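Local coordinates for outer membrane lipoprotein carrier protein LolA (Thermus thermophilus, PDB 2YZY) that is of unestablished function but probably carries lipoproteins across the periplasm to the outer membrane, at residues E122-L133 with E147-L158. Sequence-based numbering, arbitrary orientation.
Sequences EVRLPEGMAWKL and ELYILKADPRPL. With MPD ((4S)-2-methyl-2,4-pentanediol), chain C.
Trp131 and Lys152 meet where two antiparallel strands of the LolA-like beta fold, 128-136 and 145-151, pair as a hairpin beside helix 7-18. The Lys152 methylenes lie over one face of the indole, the two side chains crossing at about a right angle, with Lys152 CG 3.5 Å from the centroid of the six-membered ring in a CH-pi contact, while Ile150 CG2 lies in plane at the ring edge, 3.8 Å from Trp131 CE3. Backbone bonds lock this register, among them Trp131 N to Ile150 O at 2.7 Å, and Ile11 of the helix touches Trp131, Leu133 and Ile150. With an alanine at Trp131, the Lys152 methylenes would probably lose their platform and the lysine chain would be free to turn. On the other side of the strands, Leu125 CD1 packs against Leu158 CD1 at 3.6 Å, and Val123 CG1 sits at the edge of the Tyr149 ring. The tight packing gives way to polar contacts at the borders. Lys152, bent at chi3 (64°), brings NZ to the syn side of OE1 of exposed Glu122, 34° out of the carboxylate plane, for a 2.9 Å salt bridge. At the far end, Lys132 runs fully extended alongside Tyr149; its NZ pairs with Glu120 and holds both oxygens of a pentanediol, probably from the crystallisation liquor, whose O2 also donates to Glu147 OE2. The other oxygen of that carboxylate, Glu147 OE1, accepts Tyr149 OH at 2.6 Å from above the carboxylate plane.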
loop_
_atom_site.group_PDB
_atom_site.type_symbol
_atom_site.label_atom_id
_atom_site.label_comp_id
_atom_site.label_asym_id
_atom_site.label_seq_id
_atom_site.Cartn_x
_atom_site.Cartn_y
_atom_site.Cartn_z
ATOM N N GLU A 122 6.993 20.532 -4.850
ATOM C CA GLU A 122 6.671 19.621 -5.934
ATOM C C GLU A 122 7.917 19.144 -6.657
ATOM O O GLU A 122 8.985 19.749 -6.554
ATOM C CB GLU A 122 5.716 20.288 -6.922
ATOM C CG GLU A 122 6.191 21.628 -7.427
ATOM C CD GLU A 122 5.192 22.275 -8.364
ATOM O OE1 GLU A 122 4.005 22.368 -7.991
ATOM O OE2 GLU A 122 5.598 22.690 -9.468
ATOM N N VAL A 123 7.773 18.044 -7.382
ATOM C CA VAL A 123 8.880 17.471 -8.128
ATOM C C VAL A 123 8.332 16.730 -9.334
ATOM O O VAL A 123 7.274 16.104 -9.264
ATOM C CB VAL A 123 9.699 16.487 -7.254
ATOM C CG1 VAL A 123 8.810 15.346 -6.775
ATOM C CG2 VAL A 123 10.882 15.948 -8.045
ATOM N N ARG A 124 9.045 16.811 -10.449
ATOM C CA ARG A 124 8.603 16.132 -11.652
ATOM C C ARG A 124 9.027 14.672 -11.628
ATOM O O ARG A 124 10.210 14.357 -11.493
ATOM C CB ARG A 124 9.166 16.819 -12.898
ATOM C CG ARG A 124 8.973 16.012 -14.173
ATOM C CD ARG A 124 9.242 16.829 -15.432
ATOM N NE ARG A 124 8.098 17.657 -15.806
ATOM C CZ ARG A 124 7.774 18.807 -15.225
ATOM N NH1 ARG A 124 8.514 19.288 -14.234
ATOM N NH2 ARG A 124 6.704 19.476 -15.633
ATOM N N LEU A 125 8.043 13.787 -11.743
ATOM C CA LEU A 125 8.289 12.353 -11.755
ATOM C C LEU A 125 7.888 11.833 -13.130
ATOM O O LEU A 125 7.273 12.554 -13.917
ATOM C CB LEU A 125 7.454 11.662 -10.671
ATOM C CG LEU A 125 7.667 12.121 -9.226
ATOM C CD1 LEU A 125 6.744 11.340 -8.300
ATOM C CD2 LEU A 125 9.118 11.916 -8.831
ATOM N N PRO A 126 8.238 10.577 -13.443
ATOM C CA PRO A 126 7.885 10.006 -14.746
ATOM C C PRO A 126 6.394 10.141 -15.051
ATOM O O PRO A 126 6.005 10.425 -16.184
ATOM C CB PRO A 126 8.321 8.552 -14.607
ATOM C CG PRO A 126 9.527 8.663 -13.730
ATOM C CD PRO A 126 9.064 9.636 -12.666
ATOM N N GLU A 127 5.565 9.943 -14.028
ATOM C CA GLU A 127 4.117 10.038 -14.176
ATOM C C GLU A 127 3.656 11.485 -14.346
ATOM O O GLU A 127 2.521 11.739 -14.750
ATOM C CB GLU A 127 3.416 9.433 -12.954
ATOM C CG GLU A 127 3.684 7.950 -12.713
ATOM C CD GLU A 127 5.140 7.646 -12.414
ATOM O OE1 GLU A 127 5.761 8.395 -11.629
ATOM O OE2 GLU A 127 5.662 6.649 -12.955
ATOM N N GLY A 128 4.539 12.427 -14.029
ATOM C CA GLY A 128 4.200 13.833 -14.146
ATOM C C GLY A 128 4.506 14.598 -12.872
ATOM O O GLY A 128 5.185 14.085 -11.982
ATOM N N MET A 129 4.009 15.827 -12.778
ATOM C CA MET A 129 4.251 16.636 -11.591
ATOM C C MET A 129 3.602 16.008 -10.368
ATOM O O MET A 129 2.459 15.553 -10.418
ATOM C CB MET A 129 3.719 18.058 -11.786
ATOM C CG MET A 129 4.515 18.886 -12.782
ATOM S SD MET A 129 6.281 18.879 -12.414
ATOM C CE MET A 129 6.274 19.393 -10.699
ATOM N N ALA A 130 4.342 15.988 -9.269
ATOM C CA ALA A 130 3.846 15.411 -8.032
ATOM C C ALA A 130 4.219 16.272 -6.837
ATOM O O ALA A 130 5.168 17.059 -6.892
ATOM C CB ALA A 130 4.422 14.013 -7.850
ATOM N N TRP A 131 3.455 16.125 -5.764
ATOM C CA TRP A 131 3.721 16.840 -4.527
ATOM C C TRP A 131 4.624 15.943 -3.696
ATOM O O TRP A 131 4.425 14.726 -3.656
ATOM C CB TRP A 131 2.436 17.071 -3.731
ATOM C CG TRP A 131 1.511 18.094 -4.292
ATOM C CD1 TRP A 131 1.751 19.432 -4.434
ATOM C CD2 TRP A 131 0.165 17.878 -4.730
ATOM N NE1 TRP A 131 0.635 20.062 -4.927
ATOM C CE2 TRP A 131 -0.354 19.134 -5.118
ATOM C CE3 TRP A 131 -0.655 16.746 -4.829
ATOM C CZ2 TRP A 131 -1.660 19.290 -5.599
ATOM C CZ3 TRP A 131 -1.956 16.901 -5.307
ATOM C CH2 TRP A 131 -2.442 18.167 -5.686
ATOM N N LYS A 132 5.620 16.534 -3.048
ATOM C CA LYS A 132 6.509 15.773 -2.182
ATOM C C LYS A 132 6.167 16.142 -0.745
ATOM O O LYS A 132 6.355 17.288 -0.331
ATOM C CB LYS A 132 7.982 16.108 -2.446
ATOM C CG LYS A 132 8.944 15.399 -1.481
ATOM C CD LYS A 132 10.376 15.919 -1.603
ATOM C CE LYS A 132 11.300 15.245 -0.595
ATOM N NZ LYS A 132 12.590 15.987 -0.436
ATOM N N LEU A 133 5.638 15.182 0.006
ATOM C CA LEU A 133 5.295 15.418 1.400
ATOM C C LEU A 133 6.390 14.800 2.258
ATOM O O LEU A 133 6.928 13.744 1.928
ATOM C CB LEU A 133 3.949 14.775 1.746
ATOM C CG LEU A 133 2.725 15.149 0.905
ATOM C CD1 LEU A 133 1.503 14.418 1.457
ATOM C CD2 LEU A 133 2.504 16.652 0.933
ATOM N N GLU A 147 9.079 10.125 3.067
ATOM C CA GLU A 147 8.743 10.973 1.937
ATOM C C GLU A 147 7.545 10.297 1.287
ATOM O O GLU A 147 7.543 9.079 1.103
ATOM C CB GLU A 147 9.901 11.032 0.935
ATOM C CG GLU A 147 11.198 11.592 1.507
ATOM C CD GLU A 147 12.360 11.511 0.533
ATOM O OE1 GLU A 147 12.203 10.912 -0.553
ATOM O OE2 GLU A 147 13.442 12.042 0.858
ATOM N N LEU A 148 6.522 11.080 0.967
ATOM C CA LEU A 148 5.329 10.560 0.311
ATOM C C LEU A 148 5.098 11.416 -0.926
ATOM O O LEU A 148 4.942 12.630 -0.825
ATOM C CB LEU A 148 4.111 10.644 1.239
ATOM C CG LEU A 148 2.763 10.236 0.621
ATOM C CD1 LEU A 148 2.844 8.811 0.085
ATOM C CD2 LEU A 148 1.659 10.341 1.666
ATOM N N TYR A 149 5.091 10.778 -2.091
ATOM C CA TYR A 149 4.895 11.481 -3.355
ATOM C C TYR A 149 3.490 11.245 -3.888
ATOM O O TYR A 149 3.054 10.099 -4.034
ATOM C CB TYR A 149 5.944 11.008 -4.363
ATOM C CG TYR A 149 7.355 11.323 -3.925
ATOM C CD1 TYR A 149 7.959 12.530 -4.270
ATOM C CD2 TYR A 149 8.073 10.432 -3.129
ATOM C CE1 TYR A 149 9.248 12.843 -3.833
ATOM C CE2 TYR A 149 9.360 10.734 -2.687
ATOM C CZ TYR A 149 9.939 11.943 -3.044
ATOM O OH TYR A 149 11.208 12.249 -2.611
ATOM N N ILE A 150 2.791 12.342 -4.173
ATOM C CA ILE A 150 1.417 12.298 -4.664
ATOM C C ILE A 150 1.286 12.948 -6.039
ATOM O O ILE A 150 1.649 14.113 -6.221
ATOM C CB ILE A 150 0.467 13.045 -3.695
ATOM C CG1 ILE A 150 0.601 12.477 -2.276
ATOM C CG2 ILE A 150 -0.973 12.962 -4.202
ATOM C CD1 ILE A 150 0.234 11.000 -2.147
ATOM N N LEU A 151 0.764 12.194 -7.005
ATOM C CA LEU A 151 0.562 12.709 -8.357
ATOM C C LEU A 151 -0.428 13.874 -8.270
ATOM O O LEU A 151 -1.472 13.758 -7.631
ATOM C CB LEU A 151 -0.003 11.604 -9.261
ATOM C CG LEU A 151 -0.247 11.949 -10.735
ATOM C CD1 LEU A 151 1.066 12.293 -11.412
ATOM C CD2 LEU A 151 -0.898 10.764 -11.437
ATOM N N LYS A 152 -0.104 14.997 -8.905
ATOM C CA LYS A 152 -0.983 16.169 -8.856
ATOM C C LYS A 152 -2.221 16.103 -9.753
ATOM O O LYS A 152 -3.329 16.385 -9.298
ATOM C CB LYS A 152 -0.193 17.440 -9.193
ATOM C CG LYS A 152 0.841 17.830 -8.145
ATOM C CD LYS A 152 1.578 19.113 -8.523
ATOM C CE LYS A 152 0.645 20.314 -8.565
ATOM N NZ LYS A 152 1.367 21.565 -8.941
ATOM N N ALA A 153 -2.028 15.736 -11.016
ATOM C CA ALA A 153 -3.125 15.668 -11.986
ATOM C C ALA A 153 -4.247 14.703 -11.610
ATOM O O ALA A 153 -5.418 14.965 -11.885
ATOM C CB ALA A 153 -2.572 15.310 -13.357
ATOM N N ASP A 154 -3.881 13.585 -10.995
ATOM C CA ASP A 154 -4.847 12.575 -10.573
ATOM C C ASP A 154 -4.364 12.114 -9.202
ATOM O O ASP A 154 -3.705 11.083 -9.077
ATOM C CB ASP A 154 -4.858 11.416 -11.578
ATOM C CG ASP A 154 -5.855 10.329 -11.215
ATOM O OD1 ASP A 154 -6.947 10.661 -10.711
ATOM O OD2 ASP A 154 -5.551 9.141 -11.452
ATOM N N PRO A 155 -4.684 12.891 -8.153
ATOM C CA PRO A 155 -4.307 12.639 -6.758
ATOM C C PRO A 155 -4.308 11.192 -6.287
ATOM O O PRO A 155 -5.356 10.615 -6.005
ATOM C CB PRO A 155 -5.289 13.504 -5.978
ATOM C CG PRO A 155 -5.440 14.686 -6.876
ATOM C CD PRO A 155 -5.606 14.042 -8.232
ATOM N N ARG A 156 -3.109 10.624 -6.195
ATOM C CA ARG A 156 -2.914 9.254 -5.738
ATOM C C ARG A 156 -1.432 9.091 -5.415
ATOM O O ARG A 156 -0.587 9.804 -5.960
ATOM C CB ARG A 156 -3.346 8.253 -6.817
ATOM C CG ARG A 156 -2.517 8.257 -8.090
ATOM C CD ARG A 156 -3.200 7.416 -9.168
ATOM N NE ARG A 156 -2.424 7.334 -10.403
ATOM C CZ ARG A 156 -1.316 6.610 -10.553
ATOM N NH1 ARG A 156 -0.843 5.892 -9.544
ATOM N NH2 ARG A 156 -0.679 6.608 -11.718
ATOM N N PRO A 157 -1.098 8.158 -4.510
ATOM C CA PRO A 157 0.295 7.926 -4.122
ATOM C C PRO A 157 1.129 7.300 -5.230
ATOM O O PRO A 157 0.665 6.421 -5.957
ATOM C CB PRO A 157 0.180 6.995 -2.911
ATOM C CG PRO A 157 -1.243 7.181 -2.436
ATOM C CD PRO A 157 -2.005 7.313 -3.718
ATOM N N LEU A 158 2.369 7.755 -5.351
ATOM C CA LEU A 158 3.264 7.219 -6.361
ATOM C C LEU A 158 4.484 6.567 -5.737
ATOM O O LEU A 158 5.076 5.659 -6.325
ATOM C CB LEU A 158 3.746 8.325 -7.303
ATOM C CG LEU A 158 2.737 8.980 -8.240
ATOM C CD1 LEU A 158 3.421 10.101 -9.014
ATOM C CD2 LEU A 158 2.178 7.935 -9.191
HETATM C C1 MPD C . 15.400 14.007 3.289
HETATM C C2 MPD C . 14.018 14.653 3.144
HETATM O O2 MPD C . 13.561 14.514 1.796
HETATM C CM MPD C . 13.035 13.973 4.093
HETATM C C3 MPD C . 14.104 16.142 3.491
HETATM C C4 MPD C . 14.952 17.200 2.777
HETATM O O4 MPD C . 14.402 17.467 1.485
HETATM C C5 MPD C . 14.976 18.484 3.606
HETATM O O HOH W 1 0.490 15.512 -12.356
#